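PDB 3LL7: putative methyltransferase from Porphyromonas gingivalis, which probably transfers a methyl group from S-adenosylmethionine to a substrate that has not been identified. Local coordinates for residues 15-20 and 35-40; 89-94 and 164-169; 276-281 and 311-316; 59-64 and 102-107. One frame throughout, in Å; residues are numbered along the deposited sequence.

Interaction 1: residues 15-20 and 35-40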
loop_
_atom_site.group_PDB
_atom_site.type_symbol
_atom_site.label_atom_id
_atom_site.label_comp_id
_atom_site.label_asym_id
_atom_site.label_seq_id
_atom_site.Cartn_x
_atom_site.Cartn_y
_atom_site.Cartn_z
ATOM N N THR A 15 -20.879 6.186 -21.885
ATOM C CA THR A 15 -19.683 5.418 -22.225
ATOM C C THR A 15 -19.569 5.175 -23.736
ATOM O O THR A 15 -18.451 5.165 -24.264
ATOM C CB THR A 15 -19.609 4.071 -21.473
ATOM O OG1 THR A 15 -20.783 3.302 -21.745
ATOM C CG2 THR A 15 -19.556 4.300 -19.958
ATOM N N ARG A 16 -20.703 4.951 -24.413
ATOM C CA ARG A 16 -20.681 4.849 -25.898
ATOM C C ARG A 16 -20.165 6.174 -26.512
ATOM O O ARG A 16 -19.298 6.166 -27.401
ATOM C CB ARG A 16 -22.070 4.413 -26.402
ATOM C CG ARG A 16 -22.384 4.557 -27.922
ATOM C CD ARG A 16 -23.819 4.053 -28.208
ATOM N NE ARG A 16 -24.856 4.859 -27.548
ATOM C CZ ARG A 16 -25.339 6.006 -28.033
ATOM N NH1 ARG A 16 -26.300 6.664 -27.369
ATOM N NH2 ARG A 16 -24.909 6.471 -29.214
ATOM N N TRP A 17 -20.663 7.318 -26.021
ATOM C CA TRP A 17 -20.208 8.613 -26.561
ATOM C C TRP A 17 -18.722 8.904 -26.237
ATOM O O TRP A 17 -17.994 9.428 -27.092
ATOM C CB TRP A 17 -21.067 9.754 -26.033
ATOM C CG TRP A 17 -22.479 9.791 -26.596
ATOM C CD1 TRP A 17 -22.877 9.591 -27.913
ATOM C CD2 TRP A 17 -23.658 10.100 -25.860
ATOM N NE1 TRP A 17 -24.256 9.733 -28.000
ATOM C CE2 TRP A 17 -24.747 10.056 -26.761
ATOM C CE3 TRP A 17 -23.896 10.408 -24.512
ATOM C CZ2 TRP A 17 -26.079 10.295 -26.353
ATOM C CZ3 TRP A 17 -25.226 10.650 -24.090
ATOM C CH2 TRP A 17 -26.298 10.600 -25.022
ATOM N N ALA A 18 -18.287 8.549 -25.025
ATOM C CA ALA A 18 -16.862 8.717 -24.622
ATOM C C ALA A 18 -15.930 7.954 -25.536
ATOM O O ALA A 18 -14.825 8.418 -25.839
ATOM C CB ALA A 18 -16.639 8.251 -23.203
ATOM N N LYS A 19 -16.373 6.773 -25.959
ATOM C CA LYS A 19 -15.609 5.971 -26.903
ATOM C C LYS A 19 -15.686 6.495 -28.342
ATOM O O LYS A 19 -14.663 6.622 -29.033
ATOM C CB LYS A 19 -16.095 4.516 -26.839
ATOM C CG LYS A 19 -15.490 3.615 -27.900
ATOM C CD LYS A 19 -15.823 2.143 -27.649
ATOM C CE LYS A 19 -15.239 1.260 -28.752
ATOM N NZ LYS A 19 -15.455 -0.184 -28.443
ATOM N N LEU A 20 -16.904 6.774 -28.804
ATOM C CA LEU A 20 -17.114 7.267 -30.181
ATOM C C LEU A 20 -16.332 8.570 -30.406
ATOM O O LEU A 20 -15.738 8.776 -31.468
ATOM C CB LEU A 20 -18.615 7.497 -30.432
ATOM C CG LEU A 20 -18.981 7.983 -31.832
ATOM C CD1 LEU A 20 -18.546 6.957 -32.847
ATOM C CD2 LEU A 20 -20.494 8.245 -31.950
ATOM N N ASP A 35 -23.038 14.357 -31.536
ATOM C CA ASP A 35 -24.453 14.015 -31.290
ATOM C C ASP A 35 -24.800 13.871 -29.809
ATOM O O ASP A 35 -25.826 13.261 -29.459
ATOM C CB ASP A 35 -24.774 12.721 -31.996
ATOM C CG ASP A 35 -24.653 12.850 -33.502
ATOM O OD1 ASP A 35 -24.982 13.936 -34.039
ATOM O OD2 ASP A 35 -24.226 11.875 -34.132
ATOM N N ILE A 36 -23.949 14.400 -28.946
ATOM C CA ILE A 36 -24.206 14.322 -27.508
ATOM C C ILE A 36 -25.177 15.421 -27.096
ATOM O O ILE A 36 -24.913 16.599 -27.332
ATOM C CB ILE A 36 -22.905 14.456 -26.691
ATOM C CG1 ILE A 36 -21.821 13.496 -27.194
ATOM C CG2 ILE A 36 -23.183 14.270 -25.173
ATOM C CD1 ILE A 36 -20.432 13.857 -26.694
ATOM N N PRO A 37 -26.307 15.054 -26.456
ATOM C CA PRO A 37 -27.212 16.103 -26.021
ATOM C C PRO A 37 -26.487 17.002 -25.032
ATOM O O PRO A 37 -25.574 16.533 -24.333
ATOM C CB PRO A 37 -28.347 15.331 -25.323
ATOM C CG PRO A 37 -28.351 14.018 -25.970
ATOM C CD PRO A 37 -26.900 13.718 -26.309
ATOM N N PRO A 38 -26.861 18.295 -24.986
ATOM C CA PRO A 38 -26.184 19.284 -24.139
ATOM C C PRO A 38 -26.021 18.822 -22.705
ATOM O O PRO A 38 -24.940 18.986 -22.126
ATOM C CB PRO A 38 -27.131 20.487 -24.184
ATOM C CG PRO A 38 -27.835 20.371 -25.478
ATOM C CD PRO A 38 -28.020 18.885 -25.694
ATOM N N GLU A 39 -27.077 18.234 -22.136
ATOM C CA GLU A 39 -27.067 17.849 -20.721
ATOM C C GLU A 39 -26.089 16.709 -20.370
ATOM O O GLU A 39 -25.810 16.483 -19.200
ATOM C CB GLU A 39 -28.488 17.560 -20.223
ATOM C CG GLU A 39 -29.162 16.323 -20.779
ATOM C CD GLU A 39 -29.932 16.573 -22.100
ATOM O OE1 GLU A 39 -29.625 17.530 -22.857
ATOM O OE2 GLU A 39 -30.866 15.795 -22.386
ATOM N N TYR A 40 -25.576 15.994 -21.379
ATOM C CA TYR A 40 -24.627 14.892 -21.159
ATOM C C TYR A 40 -23.180 15.213 -21.532
ATOM O O TYR A 40 -22.281 14.408 -21.296
ATOM C CB TYR A 40 -25.073 13.600 -21.916
ATOM C CG TYR A 40 -26.432 13.097 -21.484
ATOM C CD1 TYR A 40 -26.646 12.657 -20.175
ATOM C CD2 TYR A 40 -27.505 13.065 -22.370
ATOM C CE1 TYR A 40 -27.884 12.212 -19.768
ATOM C CE2 TYR A 40 -28.744 12.603 -21.987
ATOM C CZ TYR A 40 -28.938 12.202 -20.668
ATOM O OH TYR A 40 -30.170 11.753 -20.256
#
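Trp17 and Ile36 run past each other in opposite directions, so that the indole lies with its five-membered ring against the isoleucine's longer branch. Ile36 CG1 sits over that ring, 4.1 Å from its centroid and 21° off the normal, a CH-pi contact reinforced by Ile36 CG2 near Trp17 CE3. The other face of the indole carries Arg16 from the same helix, whose NH1 is 3.4 Å above the plane near the rim. Trp17 CG is placed opposite its own carbonyl carbon (chi1 -71°), which swings the benzo end out toward the start of helix 38-57. There Pro37 crosses it at about a right angle, with CD 3.4 Å from Trp17 CH2. Tyr40 comes in obliquely: its CB and CD2 both approach Trp17 CZ3 at 3.7 Å, and the two ring planes make 35°. Glu39 CG lies over the centre of one face of the tyrosine. The phenol hydroxyl is hydrogen-bonded to Glu10, one more tie to helix 8-20, while Val44, a turn further along helix 38-57, touches both Trp17 and Ile36. The arrangement is helix-on-loop packing around a single tryptophan, joining helix 8-20 to the Pro37-Pro38 turn that leads into helix 38-57 in the helical N-terminal domain.

Interaction 2: residues 89-94 and 164-169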
loop_
_atom_site.group_PDB
_atom_site.type_symbol
_atom_site.label_atom_id
_atom_site.label_comp_id
_atom_site.label_asym_id
_atom_site.label_seq_id
_atom_site.Cartn_x
_atom_site.Cartn_y
_atom_site.Cartn_z
ATOM N N ARG A 89 -5.310 -13.219 -1.214
ATOM C CA ARG A 89 -4.688 -14.310 -0.457
ATOM C C ARG A 89 -5.342 -14.583 0.904
ATOM O O ARG A 89 -5.151 -15.663 1.464
ATOM C CB ARG A 89 -3.178 -14.085 -0.275
ATOM C CG ARG A 89 -2.803 -12.944 0.672
ATOM C CD ARG A 89 -2.613 -13.377 2.118
ATOM N NE ARG A 89 -1.299 -13.973 2.359
ATOM C CZ ARG A 89 -0.963 -14.546 3.501
ATOM N NH1 ARG A 89 -1.845 -14.581 4.488
ATOM N NH2 ARG A 89 0.240 -15.071 3.664
ATOM N N PHE A 90 -6.089 -13.613 1.437
ATOM C CA PHE A 90 -6.815 -13.803 2.718
ATOM C C PHE A 90 -8.145 -14.561 2.540
ATOM O O PHE A 90 -8.731 -15.029 3.514
ATOM C CB PHE A 90 -7.112 -12.472 3.415
ATOM C CG PHE A 90 -5.891 -11.765 3.936
ATOM C CD1 PHE A 90 -5.461 -11.965 5.249
ATOM C CD2 PHE A 90 -5.160 -10.919 3.108
ATOM C CE1 PHE A 90 -4.333 -11.319 5.739
ATOM C CE2 PHE A 90 -4.024 -10.270 3.587
ATOM C CZ PHE A 90 -3.603 -10.475 4.900
ATOM N N ILE A 91 -8.583 -14.719 1.300
ATOM C CA ILE A 91 -9.944 -15.184 1.039
ATOM C C ILE A 91 -9.968 -16.585 0.429
ATOM O O ILE A 91 -9.539 -16.765 -0.708
ATOM C CB ILE A 91 -10.695 -14.189 0.097
ATOM C CG1 ILE A 91 -10.525 -12.730 0.562
ATOM C CG2 ILE A 91 -12.204 -14.582 -0.068
ATOM C CD1 ILE A 91 -11.059 -12.406 1.965
ATOM N N ARG A 92 -10.482 -17.567 1.166
ATOM C CA ARG A 92 -10.648 -18.929 0.627
ATOM C C ARG A 92 -11.571 -18.974 -0.591
ATOM O O ARG A 92 -12.580 -18.265 -0.644
ATOM C CB ARG A 92 -11.173 -19.878 1.703
ATOM C CG ARG A 92 -10.137 -20.323 2.713
ATOM C CD ARG A 92 -10.688 -21.484 3.584
ATOM N NE ARG A 92 -10.271 -22.837 3.171
ATOM C CZ ARG A 92 -11.054 -23.722 2.552
ATOM N NH1 ARG A 92 -12.314 -23.415 2.242
ATOM N NH2 ARG A 92 -10.576 -24.916 2.230
ATOM N N GLU A 93 -11.211 -19.801 -1.574
ATOM C CA GLU A 93 -11.990 -19.937 -2.805
ATOM C C GLU A 93 -13.415 -20.420 -2.498
ATOM O O GLU A 93 -13.595 -21.362 -1.734
ATOM C CB GLU A 93 -11.279 -20.900 -3.768
ATOM C CG GLU A 93 -12.021 -21.212 -5.068
ATOM C CD GLU A 93 -12.005 -20.053 -6.061
ATOM O OE1 GLU A 93 -10.933 -19.428 -6.243
ATOM O OE2 GLU A 93 -13.065 -19.771 -6.662
ATOM N N GLY A 94 -14.412 -19.752 -3.079
ATOM C CA GLY A 94 -15.826 -20.148 -2.951
ATOM C C GLY A 94 -16.570 -19.706 -1.694
ATOM O O GLY A 94 -17.643 -20.231 -1.393
ATOM N N PRO A 164 -21.307 -13.901 6.571
ATOM C CA PRO A 164 -20.197 -14.066 5.628
ATOM C C PRO A 164 -18.957 -14.701 6.263
ATOM O O PRO A 164 -18.782 -14.649 7.490
ATOM C CB PRO A 164 -19.890 -12.621 5.217
ATOM C CG PRO A 164 -20.218 -11.841 6.456
ATOM C CD PRO A 164 -21.506 -12.481 6.916
ATOM N N ASP A 165 -18.115 -15.299 5.426
ATOM C CA ASP A 165 -16.835 -15.838 5.887
ATOM C C ASP A 165 -15.940 -14.661 6.244
ATOM O O ASP A 165 -15.217 -14.707 7.235
ATOM C CB ASP A 165 -16.214 -16.711 4.800
ATOM C CG ASP A 165 -17.043 -17.954 4.515
ATOM O OD1 ASP A 165 -16.988 -18.880 5.342
ATOM O OD2 ASP A 165 -17.737 -18.016 3.471
ATOM N N TYR A 166 -16.026 -13.591 5.455
ATOM C CA TYR A 166 -15.220 -12.390 5.697
ATOM C C TYR A 166 -15.970 -11.074 5.591
ATOM O O TYR A 166 -16.832 -10.894 4.724
ATOM C CB TYR A 166 -14.021 -12.342 4.760
ATOM C CG TYR A 166 -13.307 -13.644 4.585
ATOM C CD1 TYR A 166 -12.237 -13.992 5.412
ATOM C CD2 TYR A 166 -13.688 -14.535 3.577
ATOM C CE1 TYR A 166 -11.567 -15.215 5.249
ATOM C CE2 TYR A 166 -13.017 -15.741 3.397
ATOM C CZ TYR A 166 -11.964 -16.072 4.236
ATOM O OH TYR A 166 -11.305 -17.261 4.033
ATOM N N ILE A 167 -15.654 -10.171 6.511
ATOM C CA ILE A 167 -16.136 -8.803 6.458
ATOM C C ILE A 167 -14.921 -7.892 6.263
ATOM O O ILE A 167 -13.988 -7.887 7.086
ATOM C CB ILE A 167 -16.944 -8.408 7.726
ATOM C CG1 ILE A 167 -18.256 -9.207 7.782
ATOM C CG2 ILE A 167 -17.256 -6.926 7.729
ATOM C CD1 ILE A 167 -19.021 -9.075 9.074
ATOM N N TYR A 168 -14.947 -7.139 5.170
ATOM C CA TYR A 168 -13.855 -6.238 4.808
ATOM C C TYR A 168 -14.261 -4.776 5.051
ATOM O O TYR A 168 -15.396 -4.377 4.746
ATOM C CB TYR A 168 -13.461 -6.478 3.347
ATOM C CG TYR A 168 -12.402 -5.539 2.855
ATOM C CD1 TYR A 168 -11.071 -5.677 3.261
ATOM C CD2 TYR A 168 -12.735 -4.477 2.010
ATOM C CE1 TYR A 168 -10.083 -4.775 2.789
ATOM C CE2 TYR A 168 -11.784 -3.584 1.567
ATOM C CZ TYR A 168 -10.467 -3.732 1.966
ATOM O OH TYR A 168 -9.530 -2.843 1.501
ATOM N N VAL A 169 -13.350 -3.996 5.630
ATOM C CA VAL A 169 -13.600 -2.594 5.901
ATOM C C VAL A 169 -12.349 -1.753 5.609
ATOM O O VAL A 169 -11.233 -2.126 5.962
ATOM C CB VAL A 169 -14.158 -2.397 7.357
ATOM C CG1 VAL A 169 -13.170 -2.918 8.425
ATOM C CG2 VAL A 169 -14.638 -0.950 7.620
#
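Tyr166 lays its ring on Ile91, and it can be followed outward from the strand. CB begins near Ile91 CD1, and CG comes to 3.7 Å from that methyl. The methyl lies over one face of the ring, 3.8 Å from the centroid and 17° off the normal, a CH-pi contact. Further out along one side, Tyr166 CE2 meets the second isoleucine branch, Ile91 CG2, at 3.7 Å. On the other side Tyr166 CE1 faces the backbone carbonyl oxygen of Phe90, 3.3 Å away. At the tip Tyr166 OH accepts a hydrogen bond from Arg92 N, 3.0 Å long and nearly straight at 172°. Arg92 CB and CG both lie 3.5 Å from Tyr166 OH, and the chain then bends at chi3 and its end leads away. Ile91 reaches the ring because its CG1 is opposite the carbonyl carbon and CD1 folds back (chi2 -61°), which puts CD1 over the face and CG2 beside the CE2 rim, on the same side of the plane. The hydroxyl ties the loop at Arg92 N to the strand. Val97 touches both Ile91 and Tyr166, and the backbone of Tyr166 pairs with Lys96 and Val98. The contact therefore ties the segment leading into strand 96-99 to the neighbouring parallel strand 166-173, in the central sheet of the Rossmann-like fold of class I methyltransferases.

Interaction 3: residues 276-281 and 311-316; sequences MEEERS and AYRLGL
The carboxylate of Glu278 meets the guanidinium of Arg313 at its edge, with the two planes only 13° apart, so the groups are almost coplanar. Arg313 NH2 makes two of the three bonds to Glu278, to OE1 at 3.1 Å and to OE2 at 3.2 Å, both oxygens being met on their syn sides but some 20° out of the carboxylate plane. NE of Arg313 adds a weak bond to Glu278 OE2 at 3.3 Å. With N-H...O angles well short of straight, this is a forked salt bridge rather than two straight parallel bonds. Arg313 is modelled in two conformers, and this geometry is that of one, so the bridge is less certain than its distances suggest. Its stronger partner is the backbone oxygen of Ile273, bonded to NH2, and the side chain lies against Phe272 and Phe274 of strand 272-274. Glu278 reaches across with an extended chain, CG trans to N (chi1 175°), whereas the arginine doubles over at chi2 and chi3 to bring its edge round. Next in sequence, Glu279 supplements the link, bonding to Thr309 OG1 and Lys308 N near the start of helix 307-314. On the far side of the short helix Arg280 holds its guanidinium over CB of Met276, a selenomethionine here, with Trp216 as its cation-pi partner. This is a surface interhelical salt bridge, joining helix 276-281 to helix 307-314 of the ferredoxin-like domain.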
loop_
_atom_site.group_PDB
_atom_site.type_symbol
_atom_site.label_atom_id
_atom_site.label_comp_id
_atom_site.label_asym_id
_atom_site.label_seq_id
_atom_site.Cartn_x
_atom_site.Cartn_y
_atom_site.Cartn_z
HETATM N N MSE A 276 6.602 -8.378 17.895
HETATM C CA MSE A 276 7.212 -7.318 18.664
HETATM C C MSE A 276 8.000 -7.909 19.835
HETATM O O MSE A 276 9.049 -7.361 20.212
HETATM C CB MSE A 276 6.167 -6.329 19.179
HETATM C CG MSE A 276 5.664 -5.374 18.095
HETATM SE SE MSE A 276 7.110 -4.602 17.002
HETATM C CE MSE A 276 8.205 -3.671 18.296
ATOM N N GLU A 277 7.495 -9.016 20.395
ATOM C CA GLU A 277 8.173 -9.704 21.495
ATOM C C GLU A 277 9.573 -10.123 21.057
ATOM O O GLU A 277 10.540 -9.966 21.815
ATOM C CB GLU A 277 7.403 -10.940 21.959
ATOM C CG GLU A 277 8.108 -11.687 23.071
ATOM C CD GLU A 277 7.380 -12.929 23.507
ATOM O OE1 GLU A 277 6.683 -13.552 22.690
ATOM O OE2 GLU A 277 7.508 -13.287 24.693
ATOM N N GLU A 278 9.659 -10.700 19.855
ATOM C CA GLU A 278 10.950 -11.121 19.305
ATOM C C GLU A 278 11.842 -9.917 19.125
ATOM O O GLU A 278 12.982 -9.908 19.608
ATOM C CB GLU A 278 10.765 -11.876 17.974
ATOM C CG GLU A 278 12.083 -12.236 17.278
ATOM C CD GLU A 278 11.827 -12.926 15.957
ATOM O OE1 GLU A 278 10.684 -12.797 15.431
ATOM O OE2 GLU A 278 12.746 -13.601 15.456
ATOM N N GLU A 279 11.348 -8.884 18.440
ATOM C CA GLU A 279 12.125 -7.650 18.246
ATOM C C GLU A 279 12.680 -7.092 19.551
ATOM O O GLU A 279 13.821 -6.694 19.606
ATOM C CB GLU A 279 11.283 -6.577 17.544
ATOM C CG GLU A 279 11.973 -5.206 17.304
ATOM C CD GLU A 279 13.166 -5.226 16.334
ATOM O OE1 GLU A 279 13.310 -6.186 15.541
ATOM O OE2 GLU A 279 13.947 -4.233 16.322
ATOM N N ARG A 280 11.849 -7.079 20.591
ATOM C CA ARG A 280 12.264 -6.489 21.874
ATOM C C ARG A 280 13.254 -7.351 22.658
ATOM O O ARG A 280 14.098 -6.822 23.373
ATOM C CB ARG A 280 11.019 -6.244 22.725
ATOM C CG ARG A 280 10.334 -4.958 22.321
ATOM C CD ARG A 280 8.856 -4.920 22.684
ATOM N NE ARG A 280 8.196 -3.950 21.817
ATOM C CZ ARG A 280 6.952 -3.516 21.969
ATOM N NH1 ARG A 280 6.206 -3.949 22.980
ATOM N NH2 ARG A 280 6.464 -2.631 21.109
ATOM N N SER A 281 13.123 -8.669 22.490
ATOM C CA SER A 281 13.872 -9.690 23.244
ATOM C C SER A 281 15.296 -9.938 22.745
ATOM O O SER A 281 16.169 -10.345 23.506
ATOM C CB SER A 281 13.113 -11.014 23.217
ATOM O OG SER A 281 13.377 -11.747 22.029
ATOM N N ALA A 311 18.706 -8.247 11.497
ATOM C CA ALA A 311 20.140 -8.552 11.691
ATOM C C ALA A 311 20.322 -9.953 12.330
ATOM O O ALA A 311 21.215 -10.733 11.950
ATOM C CB ALA A 311 20.779 -7.458 12.578
ATOM N N TYR A 312 19.490 -10.238 13.319
ATOM C CA TYR A 312 19.556 -11.486 14.071
ATOM C C TYR A 312 19.158 -12.681 13.179
ATOM O O TYR A 312 19.815 -13.693 13.232
ATOM C CB TYR A 312 18.621 -11.411 15.305
ATOM C CG TYR A 312 18.767 -12.607 16.239
ATOM C CD1 TYR A 312 19.853 -12.688 17.117
ATOM C CD2 TYR A 312 17.857 -13.649 16.217
ATOM C CE1 TYR A 312 20.020 -13.787 17.956
ATOM C CE2 TYR A 312 17.999 -14.753 17.075
ATOM C CZ TYR A 312 19.091 -14.811 17.929
ATOM O OH TYR A 312 19.265 -15.894 18.775
ATOM N N ARG A 313 18.103 -12.513 12.377
ATOM C CA ARG A 313 17.568 -13.562 11.481
ATOM C C ARG A 313 18.551 -13.941 10.375
ATOM O O ARG A 313 18.567 -15.089 9.907
ATOM C CB ARG A 313 16.261 -13.089 10.833
ATOM C CG ARG A 313 15.309 -14.207 10.474
ATOM C CD ARG A 313 14.811 -14.961 11.690
ATOM N NE ARG A 313 13.682 -14.326 12.358
ATOM C CZ ARG A 313 12.495 -14.082 11.801
ATOM N NH1 ARG A 313 12.267 -14.389 10.527
ATOM N NH2 ARG A 313 11.547 -13.496 12.524
ATOM N N LEU A 314 19.374 -12.972 9.975
ATOM C CA LEU A 314 20.205 -13.106 8.806
ATOM C C LEU A 314 21.701 -13.064 9.088
ATOM O O LEU A 314 22.478 -13.210 8.165
ATOM C CB LEU A 314 19.798 -12.089 7.742
ATOM C CG LEU A 314 18.364 -12.159 7.196
ATOM C CD1 LEU A 314 18.221 -11.117 6.084
ATOM C CD2 LEU A 314 18.015 -13.578 6.679
ATOM N N GLY A 315 22.085 -12.926 10.358
ATOM C CA GLY A 315 23.481 -12.974 10.765
ATOM C C GLY A 315 24.276 -11.777 10.264
ATOM O O GLY A 315 25.398 -11.926 9.785
ATOM N N LEU A 316 23.666 -10.597 10.369
ATOM C CA LEU A 316 24.261 -9.355 9.870
ATOM C C LEU A 316 24.570 -8.461 11.070
ATOM O O LEU A 316 24.079 -8.717 12.162
ATOM C CB LEU A 316 23.281 -8.650 8.894
ATOM C CG LEU A 316 22.630 -9.440 7.761
ATOM C CD1 LEU A 316 21.567 -8.590 7.031
ATOM C CD2 LEU A 316 23.647 -9.966 6.753
#

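Interaction 4: residues 59-64 and 102-107. With FMT (formic acid), chain D.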
loop_
_atom_site.group_PDB
_atom_site.type_symbol
_atom_site.label_atom_id
_atom_site.label_comp_id
_atom_site.label_asym_id
_atom_site.label_seq_id
_atom_site.Cartn_x
_atom_site.Cartn_y
_atom_site.Cartn_z
ATOM N N PRO A 59 -4.606 0.077 -15.423
ATOM C CA PRO A 59 -4.594 -0.143 -16.882
ATOM C C PRO A 59 -5.563 -1.234 -17.355
ATOM O O PRO A 59 -6.094 -1.126 -18.462
ATOM C CB PRO A 59 -3.129 -0.509 -17.195
ATOM C CG PRO A 59 -2.507 -0.845 -15.871
ATOM C CD PRO A 59 -3.270 -0.104 -14.817
ATOM N N GLN A 60 -5.824 -2.247 -16.527
ATOM C CA GLN A 60 -6.821 -3.265 -16.896
ATOM C C GLN A 60 -8.257 -2.709 -16.997
ATOM O O GLN A 60 -9.032 -3.136 -17.863
ATOM C CB GLN A 60 -6.757 -4.467 -15.971
ATOM C CG GLN A 60 -5.524 -5.315 -16.211
ATOM C CD GLN A 60 -5.731 -6.764 -15.807
ATOM O OE1 GLN A 60 -6.485 -7.059 -14.875
ATOM N NE2 GLN A 60 -5.064 -7.676 -16.510
ATOM N N TRP A 61 -8.590 -1.735 -16.150
ATOM C CA TRP A 61 -9.894 -1.051 -16.251
ATOM C C TRP A 61 -10.000 -0.158 -17.500
ATOM O O TRP A 61 -11.027 -0.162 -18.198
ATOM C CB TRP A 61 -10.195 -0.239 -14.981
ATOM C CG TRP A 61 -10.553 -1.086 -13.783
ATOM C CD1 TRP A 61 -9.967 -2.261 -13.401
ATOM C CD2 TRP A 61 -11.553 -0.802 -12.795
ATOM N NE1 TRP A 61 -10.556 -2.736 -12.248
ATOM C CE2 TRP A 61 -11.526 -1.857 -11.853
ATOM C CE3 TRP A 61 -12.473 0.242 -12.615
ATOM C CZ2 TRP A 61 -12.385 -1.903 -10.747
ATOM C CZ3 TRP A 61 -13.341 0.188 -11.513
ATOM C CH2 TRP A 61 -13.280 -0.873 -10.598
ATOM N N ALA A 62 -8.939 0.602 -17.776
ATOM C CA ALA A 62 -8.933 1.536 -18.902
ATOM C C ALA A 62 -9.145 0.825 -20.239
ATOM O O ALA A 62 -9.527 1.459 -21.229
ATOM C CB ALA A 62 -7.648 2.363 -18.924
ATOM N N GLY A 63 -8.904 -0.485 -20.258
ATOM C CA GLY A 63 -9.113 -1.292 -21.462
ATOM C C GLY A 63 -10.484 -1.945 -21.572
ATOM O O GLY A 63 -10.746 -2.665 -22.536
ATOM N N ILE A 64 -11.357 -1.702 -20.594
ATOM C CA ILE A 64 -12.689 -2.328 -20.567
ATOM C C ILE A 64 -13.792 -1.366 -20.991
ATOM O O ILE A 64 -13.931 -0.246 -20.437
ATOM C CB ILE A 64 -13.031 -2.978 -19.203
ATOM C CG1 ILE A 64 -12.085 -4.155 -18.937
ATOM C CG2 ILE A 64 -14.491 -3.454 -19.161
ATOM C CD1 ILE A 64 -12.444 -4.970 -17.721
ATOM N N GLY A 102 -17.155 -0.049 0.581
ATOM C CA GLY A 102 -17.308 0.079 -0.855
ATOM C C GLY A 102 -16.237 0.866 -1.582
ATOM O O GLY A 102 -15.060 0.566 -1.479
ATOM N N GLY A 103 -16.690 1.856 -2.338
ATOM C CA GLY A 103 -15.865 2.767 -3.144
ATOM C C GLY A 103 -15.895 2.409 -4.634
ATOM O O GLY A 103 -16.923 1.983 -5.156
ATOM N N LEU A 104 -14.765 2.581 -5.319
ATOM C CA LEU A 104 -14.677 2.265 -6.757
ATOM C C LEU A 104 -14.858 0.763 -6.973
ATOM O O LEU A 104 -15.241 0.297 -8.070
ATOM C CB LEU A 104 -13.302 2.738 -7.294
ATOM C CG LEU A 104 -13.079 2.872 -8.794
ATOM C CD1 LEU A 104 -14.229 3.608 -9.479
ATOM C CD2 LEU A 104 -11.771 3.625 -9.047
ATOM N N GLY A 105 -14.570 -0.013 -5.920
ATOM C CA GLY A 105 -14.872 -1.452 -5.926
ATOM C C GLY A 105 -13.696 -2.357 -6.290
ATOM O O GLY A 105 -13.859 -3.574 -6.464
ATOM N N ILE A 106 -12.500 -1.794 -6.402
ATOM C CA ILE A 106 -11.373 -2.636 -6.789
ATOM C C ILE A 106 -10.952 -3.635 -5.704
ATOM O O ILE A 106 -10.503 -4.738 -6.029
ATOM C CB ILE A 106 -10.174 -1.831 -7.279
ATOM C CG1 ILE A 106 -9.149 -2.775 -7.922
ATOM C CG2 ILE A 106 -9.600 -1.011 -6.140
ATOM C CD1 ILE A 106 -7.940 -2.093 -8.497
ATOM N N ASP A 107 -11.103 -3.264 -4.430
ATOM C CA ASP A 107 -10.880 -4.221 -3.352
ATOM C C ASP A 107 -11.970 -5.306 -3.396
ATOM O O ASP A 107 -11.671 -6.491 -3.268
ATOM C CB ASP A 107 -10.835 -3.501 -1.990
ATOM C CG ASP A 107 -9.556 -2.664 -1.805
ATOM O OD1 ASP A 107 -8.552 -2.949 -2.474
ATOM O OD2 ASP A 107 -9.544 -1.728 -0.979
HETATM C C FMT D . -11.498 0.569 -3.486
HETATM O O1 FMT D . -12.190 -0.443 -3.390
HETATM O O2 FMT D . -11.797 1.525 -4.205
#
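A main-chain carbonyl oxygen sits at the edge of an indole here: Leu104 O lies close to the plane of the Trp61 ring, 3.4 Å from CH2. The leucine side chain follows the same ring, with CG 3.8 Å from Trp61 CZ3. Ile106 crosses obliquely, its CB 4.1 Å from Trp61 CZ2. The tryptophan thus backs a loop that turns its main-chain NH groups the other way. This loop, following strand 96-99, is the glycine-rich signature loop of class I methyltransferases, a place where the cofactor is bound in relatives. Gly103 and Gly105 both take positive phi, and Gly105 is the N-cap of helix 106-112. A formate, probably from the crystallisation liquor, sits on the side the NH groups face, away from Trp61. Its O1 accepts a bond from Asp107 N at 3.2 Å and 168°, and its O2 a weak one from Leu104 N. The helix N-terminus would favour a small anion there. The Asp107 carboxylate is bonded through OD1 to Ser79 OG.

Interaction 1 closes first along the chain, in the N-terminal helices, and helix 38-57 then leads directly to helix 59-62 of interaction 4; their nearest atoms are about 7 Å apart. Interactions 2 and 4 alternate along the sequence. Interaction 2 lies at the amino end of the central parallel strands and the glycine-rich loop of interaction 4 at the carboxyl end, and Tyr168 joins them: its OH meets Asp107 OD2 at 2.7 Å, a probable hydrogen bond. Interaction 3 comes last and lies far off, its centre about 60 Å from that of interaction 1 and on the opposite side of the chain's centre. The set thus spans helical, methyltransferase and ferredoxin-like parts of an elongated monomer.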